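Local atomic coordinates of probable transcriptional regulator (Rhodococcus jostii, PDB entry 3HIM), a protein that probably binds regulatory DNA as a dimeric transcription factor of the TetR family, with a helix-turn-helix DNA-binding region and an all-helical C-terminal domain. Residues A23-V28 with Y65-E70; S74-I79 with A130-S135; A109-G114 with D171-F176; R142-G147 with A160-I165. All coordinates share one frame; numbering follows the deposited sequence.

Interaction 1 (A23-V28 with Y65-E70); sequences AAAIEV and YAISLE
Ala25 and Ile26 meet Ile67 in a buried helix-to-helix contact made of apolar side chains alone, at the place where the DNA-binding part of a TetR-family regulator joins the rest of the fold. Segment 23-28 belongs to helix 16-32, the first helix of the N-terminal domain, and segment 65-70 to helix 60-82, which follows the predicted helix-turn-helix of residues 38-57 and runs on into the body of the protein. The backbones stay well apart, with Ile26 CA and Ile67 CA separated by 7.7 Å, and branched side chains span the distance. Ile67 does most of the reaching. It points at the opposite helix, and its CD1 lies 3.8 Å from Ala25 CB; the short methyl of alanine suits this spot because it receives the end of the longer isoleucine. Beside it, the two isoleucines run antiparallel alongside each other, so that the flank of one chain lies along the flank of the other. In Ile67 the CG2 branch is anti to the backbone N while CG1 stands beside that N (chi1 -69°), which turns CG2 to Ile26, while CD1 touches Ala25 CB and also lies beside Ile26 CG1. Phe29 and Arg22 of helix 16-32 also touch Ile67, and Val113 of helix 108-116 packs on it from the C-terminal domain. Arg22 forms a salt bridge with Glu70 as well, adding a polar link between the same two helices. Within the apolar patch, Ile26 CG1 is 3.7 Å from Ile67 CG2, and Ile26 CD1 follows at 3.9 Å from that same methyl.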
loop_
_atom_site.group_PDB
_atom_site.type_symbol
_atom_site.label_atom_id
_atom_site.label_comp_id
_atom_site.label_asym_id
_atom_site.label_seq_id
_atom_site.Cartn_x
_atom_site.Cartn_y
_atom_site.Cartn_z
ATOM N N ALA B 23 3.198 -19.381 10.019
ATOM C CA ALA B 23 3.517 -18.255 10.905
ATOM C C ALA B 23 5.028 -17.984 10.899
ATOM O O ALA B 23 5.460 -16.834 10.732
ATOM C CB ALA B 23 3.007 -18.495 12.326
ATOM N N ALA B 24 5.834 -19.041 11.043
ATOM C CA ALA B 24 7.289 -18.851 11.061
ATOM C C ALA B 24 7.788 -18.339 9.716
ATOM O O ALA B 24 8.682 -17.488 9.665
ATOM C CB ALA B 24 8.018 -20.143 11.441
ATOM N N ALA B 25 7.222 -18.863 8.631
ATOM C CA ALA B 25 7.626 -18.420 7.301
ATOM C C ALA B 25 7.308 -16.927 7.104
ATOM O O ALA B 25 8.083 -16.210 6.483
ATOM C CB ALA B 25 6.967 -19.255 6.218
ATOM N N ILE B 26 6.175 -16.471 7.630
ATOM C CA ILE B 26 5.811 -15.061 7.511
ATOM C C ILE B 26 6.881 -14.186 8.147
ATOM O O ILE B 26 7.397 -13.258 7.509
ATOM C CB ILE B 26 4.423 -14.772 8.089
ATOM C CG1 ILE B 26 3.350 -15.303 7.132
ATOM C CG2 ILE B 26 4.224 -13.236 8.373
ATOM C CD1 ILE B 26 2.028 -15.617 7.817
ATOM N N GLU B 27 7.228 -14.504 9.392
ATOM C CA GLU B 27 8.291 -13.807 10.097
ATOM C C GLU B 27 9.606 -13.841 9.292
ATOM O O GLU B 27 10.225 -12.804 9.081
ATOM C CB GLU B 27 8.465 -14.393 11.506
ATOM N N VAL B 28 9.998 -15.019 8.809
ATOM C CA VAL B 28 11.254 -15.166 8.074
ATOM C C VAL B 28 11.173 -14.454 6.722
ATOM O O VAL B 28 12.116 -13.743 6.330
ATOM C CB VAL B 28 11.690 -16.658 7.912
ATOM C CG1 VAL B 28 12.929 -16.776 7.037
ATOM C CG2 VAL B 28 11.982 -17.294 9.269
ATOM N N TYR B 65 1.989 -19.656 -1.400
ATOM C CA TYR B 65 0.613 -19.780 -1.847
ATOM C C TYR B 65 -0.306 -20.051 -0.669
ATOM O O TYR B 65 -1.344 -19.394 -0.543
ATOM C CB TYR B 65 0.476 -20.875 -2.900
ATOM C CG TYR B 65 -0.973 -21.201 -3.238
ATOM C CD1 TYR B 65 -1.830 -20.218 -3.756
ATOM C CD2 TYR B 65 -1.490 -22.485 -3.014
ATOM C CE1 TYR B 65 -3.166 -20.501 -4.053
ATOM C CE2 TYR B 65 -2.826 -22.789 -3.318
ATOM C CZ TYR B 65 -3.649 -21.783 -3.837
ATOM O OH TYR B 65 -4.951 -22.053 -4.133
ATOM N N ALA B 66 0.070 -20.992 0.206
ATOM C CA ALA B 66 -0.735 -21.230 1.406
ATOM C C ALA B 66 -0.907 -19.943 2.225
ATOM O O ALA B 66 -2.010 -19.612 2.622
ATOM C CB ALA B 66 -0.149 -22.359 2.274
ATOM N N ILE B 67 0.176 -19.220 2.460
ATOM C CA ILE B 67 0.119 -17.963 3.222
ATOM C C ILE B 67 -0.821 -16.960 2.532
ATOM O O ILE B 67 -1.676 -16.366 3.158
ATOM C CB ILE B 67 1.551 -17.381 3.438
ATOM C CG1 ILE B 67 2.350 -18.273 4.396
ATOM C CG2 ILE B 67 1.522 -15.944 3.969
ATOM C CD1 ILE B 67 3.848 -18.025 4.386
ATOM N N SER B 68 -0.684 -16.823 1.221
ATOM C CA SER B 68 -1.418 -15.817 0.475
ATOM C C SER B 68 -2.920 -16.172 0.384
ATOM O O SER B 68 -3.796 -15.307 0.512
ATOM C CB SER B 68 -0.789 -15.651 -0.911
ATOM O OG SER B 68 -1.433 -14.616 -1.624
ATOM N N LEU B 69 -3.205 -17.446 0.180
ATOM C CA LEU B 69 -4.577 -17.947 0.158
ATOM C C LEU B 69 -5.260 -17.710 1.500
ATOM O O LEU B 69 -6.373 -17.168 1.573
ATOM C CB LEU B 69 -4.561 -19.444 -0.164
ATOM C CG LEU B 69 -5.876 -20.207 -0.223
ATOM C CD1 LEU B 69 -6.731 -19.737 -1.419
ATOM C CD2 LEU B 69 -5.566 -21.710 -0.320
ATOM N N GLU B 70 -4.563 -18.110 2.562
ATOM C CA GLU B 70 -5.068 -17.984 3.917
ATOM C C GLU B 70 -5.450 -16.534 4.143
ATOM O O GLU B 70 -6.587 -16.246 4.512
ATOM C CB GLU B 70 -3.994 -18.438 4.908
ATOM C CG GLU B 70 -4.296 -18.227 6.400
ATOM C CD GLU B 70 -3.319 -18.996 7.306
ATOM O OE1 GLU B 70 -2.073 -18.861 7.165
ATOM O OE2 GLU B 70 -3.804 -19.746 8.167
#

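Interaction 2 (S74-I79 with A130-S135); sequences SVLAAI and ADIRRS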
loop_
_atom_site.group_PDB
_atom_site.type_symbol
_atom_site.label_atom_id
_atom_site.label_comp_id
_atom_site.label_asym_id
_atom_site.label_seq_id
_atom_site.Cartn_x
_atom_site.Cartn_y
_atom_site.Cartn_z
ATOM N N SER B 74 -9.144 -15.034 4.387
ATOM C CA SER B 74 -9.471 -14.494 5.691
ATOM C C SER B 74 -10.063 -13.073 5.622
ATOM O O SER B 74 -11.097 -12.800 6.253
ATOM C CB SER B 74 -8.269 -14.557 6.612
ATOM O OG SER B 74 -8.519 -13.865 7.821
ATOM N N VAL B 75 -9.443 -12.174 4.861
ATOM C CA VAL B 75 -9.979 -10.808 4.783
ATOM C C VAL B 75 -11.343 -10.809 4.042
ATOM O O VAL B 75 -12.272 -10.102 4.441
ATOM C CB VAL B 75 -8.930 -9.777 4.224
ATOM C CG1 VAL B 75 -8.719 -9.966 2.746
ATOM C CG2 VAL B 75 -9.375 -8.342 4.509
ATOM N N LEU B 76 -11.467 -11.632 3.000
ATOM C CA LEU B 76 -12.758 -11.833 2.330
ATOM C C LEU B 76 -13.834 -12.338 3.317
ATOM O O LEU B 76 -14.926 -11.779 3.372
ATOM C CB LEU B 76 -12.628 -12.809 1.160
ATOM C CG LEU B 76 -13.960 -13.104 0.462
ATOM C CD1 LEU B 76 -14.615 -11.800 -0.053
ATOM C CD2 LEU B 76 -13.749 -14.093 -0.672
ATOM N N ALA B 77 -13.508 -13.389 4.076
ATOM C CA ALA B 77 -14.417 -13.933 5.080
ATOM C C ALA B 77 -14.794 -12.858 6.086
ATOM O O ALA B 77 -15.951 -12.765 6.478
ATOM C CB ALA B 77 -13.790 -15.160 5.807
ATOM N N ALA B 78 -13.815 -12.036 6.474
ATOM C CA ALA B 78 -14.027 -10.959 7.459
ATOM C C ALA B 78 -15.067 -9.929 7.034
ATOM O O ALA B 78 -16.010 -9.643 7.765
ATOM C CB ALA B 78 -12.704 -10.258 7.799
ATOM N N ILE B 79 -14.886 -9.356 5.853
ATOM C CA ILE B 79 -15.814 -8.325 5.381
ATOM C C ILE B 79 -17.160 -8.907 4.953
ATOM O O ILE B 79 -18.201 -8.241 5.051
ATOM C CB ILE B 79 -15.186 -7.466 4.283
ATOM C CG1 ILE B 79 -14.831 -8.292 3.036
ATOM C CG2 ILE B 79 -13.973 -6.791 4.838
ATOM C CD1 ILE B 79 -14.429 -7.389 1.804
ATOM N N ALA B 130 -6.018 -13.914 -7.517
ATOM C CA ALA B 130 -6.588 -12.748 -8.207
ATOM C C ALA B 130 -8.107 -12.832 -8.144
ATOM O O ALA B 130 -8.787 -11.824 -7.938
ATOM C CB ALA B 130 -6.097 -12.666 -9.670
ATOM N N ASP B 131 -8.634 -14.046 -8.283
ATOM C CA ASP B 131 -10.067 -14.241 -8.182
ATOM C C ASP B 131 -10.605 -13.858 -6.805
ATOM O O ASP B 131 -11.636 -13.202 -6.721
ATOM C CB ASP B 131 -10.464 -15.663 -8.520
ATOM C CG ASP B 131 -11.952 -15.837 -8.535
ATOM O OD1 ASP B 131 -12.615 -15.095 -9.288
ATOM O OD2 ASP B 131 -12.471 -16.688 -7.794
ATOM N N ILE B 132 -9.906 -14.249 -5.738
ATOM C CA ILE B 132 -10.288 -13.836 -4.374
ATOM C C ILE B 132 -10.208 -12.310 -4.187
ATOM O O ILE B 132 -11.073 -11.719 -3.536
ATOM C CB ILE B 132 -9.467 -14.557 -3.285
ATOM C CG1 ILE B 132 -9.674 -16.072 -3.413
ATOM C CG2 ILE B 132 -9.885 -14.075 -1.877
ATOM C CD1 ILE B 132 -8.645 -16.912 -2.704
ATOM N N ARG B 133 -9.184 -11.686 -4.759
ATOM C CA ARG B 133 -9.069 -10.234 -4.735
ATOM C C ARG B 133 -10.229 -9.566 -5.452
ATOM O O ARG B 133 -10.769 -8.589 -4.948
ATOM C CB ARG B 133 -7.745 -9.769 -5.330
ATOM C CG ARG B 133 -6.594 -10.017 -4.409
ATOM C CD ARG B 133 -5.290 -10.197 -5.170
ATOM N NE ARG B 133 -4.685 -8.918 -5.532
ATOM C CZ ARG B 133 -3.882 -8.208 -4.739
ATOM N NH1 ARG B 133 -3.578 -8.632 -3.514
ATOM N NH2 ARG B 133 -3.388 -7.055 -5.172
ATOM N N ARG B 134 -10.620 -10.087 -6.616
ATOM C CA ARG B 134 -11.781 -9.535 -7.316
ATOM C C ARG B 134 -13.040 -9.625 -6.431
ATOM O O ARG B 134 -13.824 -8.663 -6.353
ATOM C CB ARG B 134 -11.998 -10.226 -8.671
ATOM N N SER B 135 -13.226 -10.757 -5.748
ATOM C CA SER B 135 -14.397 -10.940 -4.871
ATOM C C SER B 135 -14.414 -9.970 -3.706
ATOM O O SER B 135 -15.471 -9.506 -3.320
ATOM C CB SER B 135 -14.483 -12.356 -4.326
ATOM O OG SER B 135 -14.731 -13.250 -5.379
#
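Within the helical body of this TetR-family protein, helix 60-82 packs against helix 123-149 through Leu76, which points at Ile132 and Ser135. The contact is small, partly exposed and wholly of the van der Waals kind. Leucine suits the position because its forked end can serve two residues one helical turn apart. Its CG stands anti to the backbone N (chi1 177°), which carries both methyls out toward the neighbouring helix. CD2 meets Ile132 CG2 at 4.0 Å, the two side chains crossing at a slant, and the same methyl lies 4.1 Å from Ser135 CB. The other methyl, CD1, rests against the backbone, 4.1 Å from Ser135 O. Serine adds little bulk here, and it is its CB that touches the leucine. An alanine in place of Leu76 would remove both methyls and would probably leave Ile132 CG2 and the Ser135 backbone without their apolar neighbour across the helix pair. Thr136 and Val139 of helix 123-149 extend the packing on Leu76, while Leu69 and His72 of helix 60-82 touch Ile132. On another side of helix 60-82, Val75 faces Tyr100, Trp103 and His104 of helix 89-106, so this helix is packed between two others. Such packing, in which the helix leading out of the DNA-binding domain continues among the helices of the C-terminal domain, is typical of the TetR-family fold.

Interaction 3 (A109-G114 with D171-F176); sequences ASARVG and DVSRWF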
loop_
_atom_site.group_PDB
_atom_site.type_symbol
_atom_site.label_atom_id
_atom_site.label_comp_id
_atom_site.label_asym_id
_atom_site.label_seq_id
_atom_site.Cartn_x
_atom_site.Cartn_y
_atom_site.Cartn_z
ATOM N N ALA B 109 1.422 -8.331 8.813
ATOM C CA ALA B 109 2.633 -9.102 8.479
ATOM C C ALA B 109 2.285 -10.184 7.488
ATOM O O ALA B 109 2.917 -10.311 6.459
ATOM C CB ALA B 109 3.299 -9.695 9.739
ATOM N N SER B 110 1.250 -10.951 7.799
ATOM C CA SER B 110 0.708 -11.883 6.830
ATOM C C SER B 110 0.243 -11.170 5.565
ATOM O O SER B 110 0.466 -11.670 4.472
ATOM C CB SER B 110 -0.441 -12.682 7.420
ATOM O OG SER B 110 -0.957 -13.534 6.427
ATOM N N ALA B 111 -0.406 -10.016 5.707
ATOM C CA ALA B 111 -0.922 -9.280 4.530
ATOM C C ALA B 111 0.216 -8.878 3.589
ATOM O O ALA B 111 0.116 -9.075 2.379
ATOM C CB ALA B 111 -1.718 -8.065 4.952
ATOM N N ARG B 112 1.296 -8.336 4.148
ATOM C CA ARG B 112 2.452 -7.960 3.343
ATOM C C ARG B 112 3.027 -9.126 2.523
ATOM O O ARG B 112 3.291 -8.980 1.330
ATOM C CB ARG B 112 3.524 -7.320 4.225
ATOM C CG ARG B 112 3.193 -5.873 4.567
ATOM C CD ARG B 112 4.272 -5.196 5.389
ATOM N NE ARG B 112 3.893 -5.136 6.801
ATOM C CZ ARG B 112 4.580 -5.706 7.782
ATOM N NH1 ARG B 112 5.700 -6.365 7.502
ATOM N NH2 ARG B 112 4.160 -5.606 9.043
ATOM N N VAL B 113 3.200 -10.282 3.162
ATOM C CA VAL B 113 3.790 -11.446 2.501
ATOM C C VAL B 113 2.858 -11.921 1.374
ATOM O O VAL B 113 3.299 -12.161 0.245
ATOM C CB VAL B 113 4.131 -12.590 3.514
ATOM C CG1 VAL B 113 4.505 -13.863 2.787
ATOM C CG2 VAL B 113 5.279 -12.159 4.463
ATOM N N GLY B 114 1.570 -12.004 1.693
ATOM C CA GLY B 114 0.539 -12.308 0.718
ATOM C C GLY B 114 0.488 -11.356 -0.457
ATOM O O GLY B 114 0.342 -11.799 -1.580
ATOM N N ASP B 171 -3.226 -0.618 2.035
ATOM C CA ASP B 171 -2.040 0.178 2.346
ATOM C C ASP B 171 -1.803 0.328 3.848
ATOM O O ASP B 171 -0.684 0.540 4.282
ATOM C CB ASP B 171 -2.077 1.544 1.670
ATOM C CG ASP B 171 -0.719 2.230 1.681
ATOM O OD1 ASP B 171 0.242 1.732 1.033
ATOM O OD2 ASP B 171 -0.611 3.278 2.341
ATOM N N VAL B 172 -2.865 0.208 4.636
ATOM C CA VAL B 172 -2.736 0.151 6.091
ATOM C C VAL B 172 -1.702 -0.912 6.474
ATOM O O VAL B 172 -0.948 -0.734 7.413
ATOM C CB VAL B 172 -4.119 -0.143 6.769
ATOM C CG1 VAL B 172 -3.966 -0.690 8.218
ATOM C CG2 VAL B 172 -5.053 1.099 6.718
ATOM N N SER B 173 -1.653 -2.023 5.748
ATOM C CA SER B 173 -0.718 -3.094 6.116
ATOM C C SER B 173 0.742 -2.674 5.920
ATOM O O SER B 173 1.642 -3.255 6.519
ATOM C CB SER B 173 -1.017 -4.400 5.370
ATOM O OG SER B 173 -2.293 -4.892 5.735
ATOM N N ARG B 174 0.957 -1.660 5.085
ATOM C CA ARG B 174 2.288 -1.107 4.849
ATOM C C ARG B 174 2.719 -0.182 5.974
ATOM O O ARG B 174 3.780 -0.383 6.536
ATOM C CB ARG B 174 2.346 -0.347 3.515
ATOM C CG ARG B 174 3.754 0.175 3.133
ATOM C CD ARG B 174 3.718 1.037 1.844
ATOM N NE ARG B 174 2.774 2.147 2.008
ATOM C CZ ARG B 174 3.027 3.256 2.690
ATOM N NH1 ARG B 174 4.226 3.458 3.249
ATOM N NH2 ARG B 174 2.087 4.176 2.809
ATOM N N TRP B 175 1.898 0.819 6.307
ATOM C CA TRP B 175 2.354 1.911 7.198
ATOM C C TRP B 175 2.015 1.724 8.663
ATOM O O TRP B 175 2.597 2.384 9.515
ATOM C CB TRP B 175 1.851 3.298 6.739
ATOM C CG TRP B 175 0.335 3.440 6.718
ATOM C CD1 TRP B 175 -0.489 3.318 5.622
ATOM C CD2 TRP B 175 -0.524 3.737 7.827
ATOM N NE1 TRP B 175 -1.807 3.500 5.987
ATOM C CE2 TRP B 175 -1.858 3.771 7.328
ATOM C CE3 TRP B 175 -0.307 3.972 9.188
ATOM C CZ2 TRP B 175 -2.958 4.033 8.148
ATOM C CZ3 TRP B 175 -1.410 4.220 10.008
ATOM C CH2 TRP B 175 -2.718 4.258 9.480
ATOM N N PHE B 176 1.054 0.859 8.958
ATOM C CA PHE B 176 0.567 0.736 10.328
ATOM C C PHE B 176 1.534 -0.114 11.166
ATOM O O PHE B 176 2.125 -1.047 10.651
ATOM C CB PHE B 176 -0.829 0.128 10.302
ATOM C CG PHE B 176 -1.473 -0.011 11.648
ATOM C CD1 PHE B 176 -1.255 -1.149 12.421
ATOM C CD2 PHE B 176 -2.321 0.979 12.123
ATOM C CE1 PHE B 176 -1.850 -1.294 13.665
ATOM C CE2 PHE B 176 -2.930 0.847 13.381
ATOM C CZ PHE B 176 -2.695 -0.288 14.146
#
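Ala111 and Arg112 of helix 108-116 face Ser173 near the C-terminal end of helix 158-175, joining two helices of the TetR-type C-terminal domain. The close part is built from small residues: Ala111 CA and Ser173 CA are 6.4 Å apart, and Ala111 CB comes to 3.3 Å from Ser173 OG and 3.8 Å from Ser173 CB. A methyl opposite a hydroxymethyl lets the helices approach this nearly, and the buried hydroxyl is satisfied elsewhere, by a hydrogen bond with His104 O. Trp103 and His104 of helix 89-106 also touch Ala111.

Beside this close packing, the partly exposed Arg112 bridges the helices by a hydrogen bond instead. It starts out beside the contact, its CG next to the backbone N (chi1 -78°), and a bend at chi3 brings NE round to the backbone oxygen of Ser173. That carbonyl lies near the helix end, where the helical hydrogen-bond pattern runs out; arginine suits the site because it can reach such an acceptor from a neighbouring helix. CG and CD also lie close to the same oxygen, while Ala109 CA lies over one face of the guanidinium, toward its rim. A leucine in place of Arg112 would lack the donor and would probably leave Ser173 O without this cross-helix hydrogen bond. Pointing away from helix 108-116, Arg174 makes a side-on salt bridge with Asp171, whose OD2 also bonds Ser167 of the second subunit, which places this helix end at the dimer interface. The oxygen of Ser173 sits at the edge of the Arg112 guanidinium, close to its plane, with NE 2.9 Å away and an N-H...O angle of 148°.

Interaction 4 (R142-G147 with A160-I165); sequences RIIEAG and AAALAI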
loop_
_atom_site.group_PDB
_atom_site.type_symbol
_atom_site.label_atom_id
_atom_site.label_comp_id
_atom_site.label_asym_id
_atom_site.label_seq_id
_atom_site.Cartn_x
_atom_site.Cartn_y
_atom_site.Cartn_z
ATOM N N ARG B 142 -20.945 -3.943 -4.440
ATOM C CA ARG B 142 -22.332 -4.304 -4.154
ATOM C C ARG B 142 -22.969 -3.318 -3.158
ATOM O O ARG B 142 -24.060 -2.803 -3.404
ATOM C CB ARG B 142 -22.439 -5.750 -3.646
ATOM N N ILE B 143 -22.264 -3.025 -2.066
ATOM C CA ILE B 143 -22.780 -2.121 -1.038
ATOM C C ILE B 143 -22.983 -0.734 -1.639
ATOM O O ILE B 143 -24.037 -0.133 -1.450
ATOM C CB ILE B 143 -21.866 -2.067 0.218
ATOM C CG1 ILE B 143 -22.015 -3.366 1.017
ATOM C CG2 ILE B 143 -22.190 -0.839 1.123
ATOM C CD1 ILE B 143 -20.779 -3.736 1.812
ATOM N N ILE B 144 -22.000 -0.264 -2.406
ATOM C CA ILE B 144 -22.068 1.058 -3.004
ATOM C C ILE B 144 -23.235 1.139 -3.999
ATOM O O ILE B 144 -23.993 2.128 -4.008
ATOM C CB ILE B 144 -20.730 1.487 -3.605
ATOM C CG1 ILE B 144 -19.658 1.550 -2.508
ATOM C CG2 ILE B 144 -20.866 2.859 -4.267
ATOM C CD1 ILE B 144 -18.223 1.745 -3.042
ATOM N N GLU B 145 -23.395 0.078 -4.789
ATOM C CA GLU B 145 -24.535 -0.060 -5.686
ATOM C C GLU B 145 -25.848 -0.047 -4.913
ATOM O O GLU B 145 -26.780 0.673 -5.271
ATOM C CB GLU B 145 -24.426 -1.370 -6.466
ATOM C CG GLU B 145 -23.389 -1.317 -7.578
ATOM C CD GLU B 145 -23.136 -2.658 -8.233
ATOM O OE1 GLU B 145 -23.824 -3.655 -7.917
ATOM O OE2 GLU B 145 -22.243 -2.708 -9.095
ATOM N N ALA B 146 -25.920 -0.838 -3.843
ATOM C CA ALA B 146 -27.135 -0.892 -3.043
ATOM C C ALA B 146 -27.564 0.505 -2.614
ATOM O O ALA B 146 -28.726 0.851 -2.732
ATOM C CB ALA B 146 -26.934 -1.781 -1.840
ATOM N N GLY B 147 -26.618 1.302 -2.119
ATOM C CA GLY B 147 -26.891 2.665 -1.634
ATOM C C GLY B 147 -27.301 3.639 -2.724
ATOM O O GLY B 147 -28.110 4.558 -2.491
ATOM N N ALA B 160 -14.335 3.296 -9.130
ATOM C CA ALA B 160 -13.303 4.155 -8.508
ATOM C C ALA B 160 -13.424 4.188 -6.978
ATOM O O ALA B 160 -12.421 4.127 -6.264
ATOM C CB ALA B 160 -13.371 5.561 -9.064
ATOM N N ALA B 161 -14.659 4.270 -6.484
ATOM C CA ALA B 161 -14.910 4.291 -5.039
ATOM C C ALA B 161 -14.515 2.969 -4.355
ATOM O O ALA B 161 -13.855 2.980 -3.308
ATOM C CB ALA B 161 -16.355 4.653 -4.740
ATOM N N ALA B 162 -14.906 1.846 -4.956
ATOM C CA ALA B 162 -14.518 0.533 -4.445
ATOM C C ALA B 162 -12.999 0.337 -4.484
ATOM O O ALA B 162 -12.422 -0.091 -3.485
ATOM C CB ALA B 162 -15.241 -0.576 -5.200
ATOM N N LEU B 163 -12.353 0.686 -5.607
ATOM C CA LEU B 163 -10.872 0.690 -5.678
ATOM C C LEU B 163 -10.265 1.517 -4.549
ATOM O O LEU B 163 -9.419 1.013 -3.802
ATOM C CB LEU B 163 -10.317 1.196 -7.016
ATOM C CG LEU B 163 -8.816 1.630 -6.995
ATOM C CD1 LEU B 163 -7.828 0.422 -6.816
ATOM C CD2 LEU B 163 -8.417 2.416 -8.235
ATOM N N ALA B 164 -10.707 2.765 -4.398
ATOM C CA ALA B 164 -10.081 3.614 -3.397
ATOM C C ALA B 164 -10.189 3.011 -1.997
ATOM O O ALA B 164 -9.235 3.062 -1.218
ATOM C CB ALA B 164 -10.634 5.023 -3.436
ATOM N N ILE B 165 -11.346 2.438 -1.673
ATOM C CA ILE B 165 -11.537 1.834 -0.363
ATOM C C ILE B 165 -10.648 0.597 -0.177
ATOM O O ILE B 165 -10.033 0.399 0.873
ATOM C CB ILE B 165 -13.038 1.497 -0.106
ATOM C CG1 ILE B 165 -13.832 2.776 0.183
ATOM C CG2 ILE B 165 -13.181 0.506 1.053
ATOM C CD1 ILE B 165 -15.338 2.635 -0.077
#
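Ile144 reaches from helix 123-149 to Ala161, Ala162 and Ile165 on helix 158-175, packing together two successive helices of the TetR-type C-terminal domain. The short segments run in roughly opposed directions, 137° apart, and their axes come no closer than 10.3 Å, so the extended isoleucine bridges most of the gap.

Contacts between apolar side chains come first. Ile144 points at the other helix with CG1 anti to its carbonyl carbon (chi1 -61°) and CD1 extended beyond it (chi2 170°), and this terminal methyl does all the touching. It meets Ala161 CB at 3.9 Å and Ile165 CD1 at 4.2 Å, two residues four positions apart that present themselves on the same side of their helix. Ala162 CB takes a more marginal part. Alanines suit this surface because their small methyls leave a shallow place for the isoleucine end, and Ile165 borders it with a bulkier chain.

No hydrogen bond or salt bridge crosses between the segments, as fits a contact carried by apolar side chains. Polar bonds lie within or just beyond each helix: Asp157 OD1 accepts from Ala160 N near the start of helix 158-175, and Gly147 pairs through the backbone with Phe153.

Outside packing completes the surroundings. Pro155, Ile158 and Val199 touch Ile144, Phe140 touches Ile165, and Leu163 and Ala164 face Tyr191 and Leu194 of the second subunit.

The last kind of contact is side chain against backbone: Ile144 CD1 lies 3.8 Å from Ala162 N.

How the interactions relate
From the N terminus, interaction 1 closes the first loop, around the predicted helix-turn-helix, bringing helix 60-82 back to helix 16-32. The same helix then enters interaction 2, which opens after interaction 1 has closed and binds helix 60-82 to helix 123-149; Leu69 and Ile132 touch between the two. Interaction 3 opens before interaction 2 closes, so these cross, and it ends on helix 158-175. Interaction 4, a short loop between successive helices, falls wholly within the span of interaction 3. Ile26 and Ile67 of interaction 1 pack on helix 108-116 of interaction 3, linking the DNA-binding part to the C-terminal domain, where interactions 3 and 4 both reach the second subunit.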